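Local coordinates for protein putative Nitroreductase (Anabaena variabilis ATCC 29413, PDB 3EO7) that probably works as an FMN-dependent oxidoreductase of the nitroreductase family, carrying bound flavin mononucleotide, at residues K52-E57 with Q69-L74; L78-G83 with E197-I202. All blocks are in the same frame, centred on the assembly; numbering follows the deposited sequence.

Contact 1 (K52-E57 with Q69-L74). With ACT (acetate ion), chain F.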
loop_
_atom_site.group_PDB
_atom_site.type_symbol
_atom_site.label_atom_id
_atom_site.label_comp_id
_atom_site.label_asym_id
_atom_site.label_seq_id
_atom_site.Cartn_x
_atom_site.Cartn_y
_atom_site.Cartn_z
ATOM N N LYS A 52 -23.169 8.346 -5.681
ATOM C CA LYS A 52 -24.026 7.255 -5.220
ATOM C C LYS A 52 -25.055 6.743 -6.234
ATOM O O LYS A 52 -25.261 5.535 -6.320
ATOM C CB LYS A 52 -24.705 7.627 -3.896
ATOM C CG LYS A 52 -23.714 7.748 -2.748
ATOM C CD LYS A 52 -24.366 8.041 -1.427
ATOM C CE LYS A 52 -25.101 9.368 -1.410
ATOM N NZ LYS A 52 -24.224 10.561 -1.641
ATOM N N PRO A 53 -25.712 7.634 -6.996
ATOM C CA PRO A 53 -26.661 7.123 -8.004
ATOM C C PRO A 53 -26.074 6.153 -9.029
ATOM O O PRO A 53 -26.821 5.394 -9.657
ATOM C CB PRO A 53 -27.158 8.387 -8.687
ATOM C CG PRO A 53 -27.013 9.450 -7.637
ATOM C CD PRO A 53 -25.708 9.112 -6.971
ATOM N N TYR A 54 -24.752 6.127 -9.160
ATOM C CA TYR A 54 -24.096 5.260 -10.146
ATOM C C TYR A 54 -23.475 4.016 -9.545
ATOM O O TYR A 54 -22.874 3.221 -10.261
ATOM C CB TYR A 54 -23.040 6.069 -10.903
ATOM C CG TYR A 54 -23.597 7.324 -11.469
ATOM C CD1 TYR A 54 -24.353 7.290 -12.644
ATOM C CD2 TYR A 54 -23.377 8.548 -10.853
ATOM C CE1 TYR A 54 -24.877 8.439 -13.191
ATOM C CE2 TYR A 54 -23.932 9.716 -11.383
ATOM C CZ TYR A 54 -24.663 9.648 -12.560
ATOM O OH TYR A 54 -25.214 10.777 -13.107
ATOM N N LEU A 55 -23.618 3.850 -8.237
ATOM C CA LEU A 55 -23.077 2.705 -7.507
ATOM C C LEU A 55 -24.300 1.785 -7.370
ATOM O O LEU A 55 -24.929 1.730 -6.319
ATOM C CB LEU A 55 -22.580 3.234 -6.154
ATOM C CG LEU A 55 -21.624 2.489 -5.241
ATOM C CD1 LEU A 55 -20.296 2.405 -5.931
ATOM C CD2 LEU A 55 -21.484 3.203 -3.889
ATOM N N GLN A 56 -24.655 1.056 -8.426
ATOM C CA GLN A 56 -25.939 0.355 -8.419
ATOM C C GLN A 56 -26.050 -1.026 -9.098
ATOM O O GLN A 56 -25.208 -1.911 -8.870
ATOM C CB GLN A 56 -26.942 1.316 -9.045
ATOM C CG GLN A 56 -26.504 1.766 -10.440
ATOM C CD GLN A 56 -27.652 2.193 -11.319
ATOM O OE1 GLN A 56 -28.780 1.700 -11.183
ATOM N NE2 GLN A 56 -27.366 3.093 -12.259
ATOM N N GLU A 57 -27.127 -1.196 -9.885
ATOM C CA GLU A 57 -27.489 -2.436 -10.591
ATOM C C GLU A 57 -27.780 -2.135 -12.092
ATOM O O GLU A 57 -26.898 -1.651 -12.820
ATOM C CB GLU A 57 -28.728 -3.065 -9.914
ATOM C CG GLU A 57 -28.634 -3.293 -8.391
ATOM C CD GLU A 57 -29.941 -3.835 -7.793
ATOM O OE1 GLU A 57 -30.919 -4.021 -8.553
ATOM O OE2 GLU A 57 -29.995 -4.071 -6.564
ATOM N N GLN A 69 -22.942 5.095 -17.946
ATOM C CA GLN A 69 -22.025 3.959 -17.862
ATOM C C GLN A 69 -20.640 4.472 -17.464
ATOM O O GLN A 69 -19.952 3.834 -16.684
ATOM C CB GLN A 69 -21.932 3.194 -19.176
ATOM C CG GLN A 69 -23.232 2.523 -19.601
ATOM C CD GLN A 69 -23.180 2.056 -21.052
ATOM O OE1 GLN A 69 -22.113 1.684 -21.551
ATOM N NE2 GLN A 69 -24.321 2.078 -21.732
ATOM N N TRP A 70 -20.260 5.652 -17.956
ATOM C CA TRP A 70 -18.952 6.186 -17.580
ATOM C C TRP A 70 -18.914 6.544 -16.091
ATOM O O TRP A 70 -17.994 6.143 -15.364
ATOM C CB TRP A 70 -18.529 7.375 -18.445
ATOM C CG TRP A 70 -17.151 7.702 -18.045
ATOM C CD1 TRP A 70 -16.011 6.988 -18.346
ATOM C CD2 TRP A 70 -16.755 8.705 -17.100
ATOM N NE1 TRP A 70 -14.930 7.514 -17.662
ATOM C CE2 TRP A 70 -15.354 8.586 -16.919
ATOM C CE3 TRP A 70 -17.441 9.712 -16.414
ATOM C CZ2 TRP A 70 -14.637 9.446 -16.084
ATOM C CZ3 TRP A 70 -16.731 10.552 -15.595
ATOM C CH2 TRP A 70 -15.349 10.422 -15.440
ATOM N N TRP A 71 -19.923 7.269 -15.630
ATOM C CA TRP A 71 -19.983 7.669 -14.224
ATOM C C TRP A 71 -20.030 6.440 -13.314
ATOM O O TRP A 71 -19.456 6.482 -12.233
ATOM C CB TRP A 71 -21.148 8.606 -13.942
ATOM C CG TRP A 71 -20.905 10.023 -14.411
ATOM C CD1 TRP A 71 -21.449 10.641 -15.497
ATOM C CD2 TRP A 71 -19.993 10.957 -13.828
ATOM N NE1 TRP A 71 -20.960 11.928 -15.599
ATOM C CE2 TRP A 71 -20.067 12.145 -14.589
ATOM C CE3 TRP A 71 -19.173 10.930 -12.700
ATOM C CZ2 TRP A 71 -19.321 13.276 -14.277
ATOM C CZ3 TRP A 71 -18.429 12.049 -12.390
ATOM C CH2 TRP A 71 -18.511 13.207 -13.181
ATOM N N GLN A 72 -20.715 5.372 -13.723
ATOM C CA GLN A 72 -20.754 4.116 -12.945
ATOM C C GLN A 72 -19.350 3.551 -12.750
ATOM O O GLN A 72 -19.008 3.087 -11.673
ATOM C CB GLN A 72 -21.581 3.024 -13.615
ATOM C CG GLN A 72 -23.086 3.170 -13.512
ATOM C CD GLN A 72 -23.834 2.150 -14.385
ATOM O OE1 GLN A 72 -23.332 1.046 -14.645
ATOM N NE2 GLN A 72 -25.035 2.527 -14.846
ATOM N N ARG A 73 -18.541 3.599 -13.795
ATOM C CA ARG A 73 -17.176 3.098 -13.702
ATOM C C ARG A 73 -16.348 3.932 -12.726
ATOM O O ARG A 73 -15.653 3.372 -11.891
ATOM C CB ARG A 73 -16.518 3.077 -15.090
ATOM C CG ARG A 73 -17.187 2.144 -16.094
ATOM C CD ARG A 73 -16.666 2.438 -17.493
ATOM N NE ARG A 73 -15.266 2.038 -17.601
ATOM C CZ ARG A 73 -14.411 2.480 -18.511
ATOM N NH1 ARG A 73 -14.780 3.404 -19.401
ATOM N NH2 ARG A 73 -13.173 2.031 -18.506
ATOM N N LEU A 74 -16.431 5.268 -12.811
ATOM C CA LEU A 74 -15.661 6.123 -11.875
ATOM C C LEU A 74 -16.152 5.936 -10.425
ATOM O O LEU A 74 -15.368 5.846 -9.478
ATOM C CB LEU A 74 -15.783 7.622 -12.263
ATOM C CG LEU A 74 -14.959 8.567 -11.340
ATOM C CD1 LEU A 74 -13.459 8.235 -11.419
ATOM C CD2 LEU A 74 -15.265 10.060 -11.681
HETATM C C ACT F . -23.456 13.788 -12.953
HETATM O O ACT F . -24.052 12.927 -12.256
HETATM O OXT ACT F . -22.237 13.856 -12.752
HETATM C CH3 ACT F . -24.127 14.683 -13.958
#
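One face of the Y54 ring is covered by W71 CB, which sits 3.5 Å from the ring centroid and only 6° off the normal: a CH-pi contact over the centre. At the edge of the same ring, near its plane, lies an oxygen of a bound acetate. The W71 indole has the other acetate oxygen, OXT, 3.2 Å above one face and toward its rim, while W70 CZ3 lies over the opposite face. The tyrosine ring and the five-membered ring of W71 are inclined by 28° and offset, with 5.2 Å between centroids, so little of one ring lies over the other; it is the CB methylene, not the indole, that covers the tyrosine ring. Y54 reaches it from the short 3-10 turn 52-54, its CG set anti to the carbonyl carbon (chi1 -52°), which lays the ring along helix 66-82. Beside it the extended Q72 chain passes the turn, with CG 3.3 Å from Y54 O, and Q72 CA adds a CH...O contact to that carbonyl. A leucine in place of Y54 would probably leave W71 CB without the aromatic face it packs on and the acetate oxygen without its phenolic donor. Y54 OH donates to acetate O at 2.6 Å, whereas the anion, probably from the crystallisation liquor, only rests against the indole. No hydrogen bond joins the two segments directly, so the loop following strand 47-50 lies against helix 66-82 at the surface through CH-pi and van der Waals contact.

Contact 2 (L78-G83 with E197-I202)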
loop_
_atom_site.group_PDB
_atom_site.type_symbol
_atom_site.label_atom_id
_atom_site.label_comp_id
_atom_site.label_asym_id
_atom_site.label_seq_id
_atom_site.Cartn_x
_atom_site.Cartn_y
_atom_site.Cartn_z
ATOM N N LEU A 78 -13.788 4.325 -7.412
ATOM C CA LEU A 78 -13.468 5.063 -6.191
ATOM C C LEU A 78 -13.997 4.346 -4.961
ATOM O O LEU A 78 -13.297 4.228 -3.941
ATOM C CB LEU A 78 -13.958 6.485 -6.277
ATOM C CG LEU A 78 -13.207 7.439 -7.234
ATOM C CD1 LEU A 78 -14.014 8.731 -7.477
ATOM C CD2 LEU A 78 -11.822 7.719 -6.646
ATOM N N PHE A 79 -15.215 3.833 -5.061
ATOM C CA PHE A 79 -15.838 3.173 -3.905
ATOM C C PHE A 79 -15.110 1.904 -3.470
ATOM O O PHE A 79 -14.932 1.638 -2.273
ATOM C CB PHE A 79 -17.305 2.883 -4.166
ATOM C CG PHE A 79 -18.009 2.412 -2.943
ATOM C CD1 PHE A 79 -18.233 3.308 -1.885
ATOM C CD2 PHE A 79 -18.356 1.081 -2.791
ATOM C CE1 PHE A 79 -18.829 2.886 -0.720
ATOM C CE2 PHE A 79 -18.969 0.648 -1.618
ATOM C CZ PHE A 79 -19.192 1.552 -0.583
ATOM N N ARG A 80 -14.695 1.100 -4.443
ATOM C CA ARG A 80 -14.013 -0.141 -4.139
ATOM C C ARG A 80 -12.592 0.175 -3.670
ATOM O O ARG A 80 -11.983 -0.637 -2.998
ATOM C CB ARG A 80 -13.975 -1.059 -5.358
ATOM C CG ARG A 80 -15.344 -1.586 -5.857
ATOM C CD ARG A 80 -15.785 -2.820 -5.115
ATOM N NE ARG A 80 -17.144 -3.229 -5.505
ATOM C CZ ARG A 80 -18.249 -3.113 -4.754
ATOM N NH1 ARG A 80 -18.231 -2.612 -3.518
ATOM N NH2 ARG A 80 -19.411 -3.541 -5.247
ATOM N N SER A 81 -12.062 1.349 -4.029
ATOM C CA SER A 81 -10.707 1.740 -3.627
ATOM C C SER A 81 -10.626 2.291 -2.192
ATOM O O SER A 81 -9.722 1.929 -1.445
ATOM C CB SER A 81 -10.115 2.800 -4.563
ATOM O OG SER A 81 -9.868 2.258 -5.843
ATOM N N TYR A 82 -11.524 3.210 -1.844
ATOM C CA TYR A 82 -11.404 3.931 -0.569
ATOM C C TYR A 82 -12.734 4.315 0.046
ATOM O O TYR A 82 -12.806 5.211 0.893
ATOM C CB TYR A 82 -10.533 5.158 -0.798
ATOM C CG TYR A 82 -9.756 5.691 0.378
ATOM C CD1 TYR A 82 -9.073 4.824 1.238
ATOM C CD2 TYR A 82 -9.679 7.051 0.630
ATOM C CE1 TYR A 82 -8.314 5.310 2.316
ATOM C CE2 TYR A 82 -8.937 7.541 1.691
ATOM C CZ TYR A 82 -8.250 6.660 2.545
ATOM O OH TYR A 82 -7.497 7.151 3.606
ATOM N N GLY A 83 -13.772 3.572 -0.310
ATOM C CA GLY A 83 -15.090 3.844 0.202
ATOM C C GLY A 83 -15.230 3.359 1.623
ATOM O O GLY A 83 -14.441 2.519 2.087
ATOM N N GLU A 197 -5.451 -0.569 -8.229
ATOM C CA GLU A 197 -5.226 -1.421 -9.393
ATOM C C GLU A 197 -6.318 -2.483 -9.571
ATOM O O GLU A 197 -6.729 -2.759 -10.701
ATOM C CB GLU A 197 -3.850 -2.079 -9.436
ATOM C CG GLU A 197 -3.487 -2.854 -8.267
ATOM C CD GLU A 197 -3.046 -4.305 -8.605
ATOM O OE1 GLU A 197 -3.576 -4.992 -9.483
ATOM O OE2 GLU A 197 -2.243 -4.806 -7.858
ATOM N N LEU A 198 -6.805 -3.062 -8.472
ATOM C CA LEU A 198 -7.849 -4.099 -8.578
ATOM C C LEU A 198 -9.218 -3.515 -8.966
ATOM O O LEU A 198 -9.920 -4.061 -9.820
ATOM C CB LEU A 198 -7.916 -4.928 -7.297
ATOM C CG LEU A 198 -6.634 -5.748 -7.082
ATOM C CD1 LEU A 198 -6.596 -6.375 -5.634
ATOM C CD2 LEU A 198 -6.492 -6.837 -8.214
ATOM N N SER A 199 -9.560 -2.396 -8.335
ATOM C CA SER A 199 -10.784 -1.641 -8.620
ATOM C C SER A 199 -10.797 -1.172 -10.085
ATOM O O SER A 199 -11.825 -1.170 -10.743
ATOM C CB SER A 199 -10.842 -0.418 -7.696
ATOM O OG SER A 199 -12.108 0.199 -7.768
ATOM N N ALA A 200 -9.630 -0.752 -10.565
ATOM C CA ALA A 200 -9.452 -0.323 -11.956
ATOM C C ALA A 200 -9.716 -1.504 -12.872
ATOM O O ALA A 200 -10.492 -1.368 -13.828
ATOM C CB ALA A 200 -8.062 0.238 -12.149
ATOM N N ALA A 201 -9.134 -2.677 -12.581
ATOM C CA ALA A 201 -9.372 -3.847 -13.424
ATOM C C ALA A 201 -10.868 -4.118 -13.573
ATOM O O ALA A 201 -11.363 -4.387 -14.684
ATOM C CB ALA A 201 -8.645 -5.099 -12.873
ATOM N N ILE A 202 -11.572 -4.031 -12.451
ATOM C CA ILE A 202 -13.025 -4.287 -12.384
ATOM C C ILE A 202 -13.790 -3.344 -13.308
ATOM O O ILE A 202 -14.785 -3.746 -13.920
ATOM C CB ILE A 202 -13.559 -4.182 -10.911
ATOM C CG1 ILE A 202 -13.039 -5.361 -10.061
ATOM C CG2 ILE A 202 -15.108 -4.165 -10.856
ATOM C CD1 ILE A 202 -13.155 -5.141 -8.543
#
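R80 and S81 pack against S199 in a buried helix-to-helix contact, where the C-terminal part of helix 66-82 runs alongside the end of helix 181-202. The two short segments run nearly antiparallel, at 157° between their directions, and their axes come within 8.5 Å. The small side chains of S81 and S199 allow this approach, and R80 contributes little more than its CB while the rest of its chain turns away. The CA atoms of R80 and S199 are the nearest across the pair, at 5.7 Å. S81 OG lies 3.4 Å from S199 CB, while S199 OG, in the one of two deposited conformers described here, comes 3.3 Å from R80 CB. The two hydroxyls do not bond to each other; both hydrogen-bond to the backbone carbonyl of L77, on the first helix. In that conformer S199 OG points away from its own backbone N (chi1 -169°), which carries it across to the neighbouring helix. The pair belongs to the alpha-plus-beta fold of the flavin-dependent nitroreductases, and this chain has two nitroreductase-family regions in tandem. R80 turns its charged end off the contact toward helix 325-333: the chain bends at chi2 (-85°), and NE forms a salt bridge with E328, a residue that I202 of the other segment also touches. The backbone carbonyl of S81 accepts a hydrogen bond from N195 ND2, a further polar tie to helix 181-202.

Helix 66-82 is common to both contacts: its 69-74 part takes the loop after strand 47-50 in contact 1, and its C-terminal part, within 78-83, meets helix 181-202 in contact 2. Their centres lie 12 Å apart, and they touch directly, L55 CD1 packing on F79 CB at 3.5 Å. Both segments of contact 1 precede those of contact 2 in the sequence. The two contacts lie on one side of the chain's centre, at about 25 and 13 Å from it, so this one helix runs from the surface loop inward to the buried helix pair.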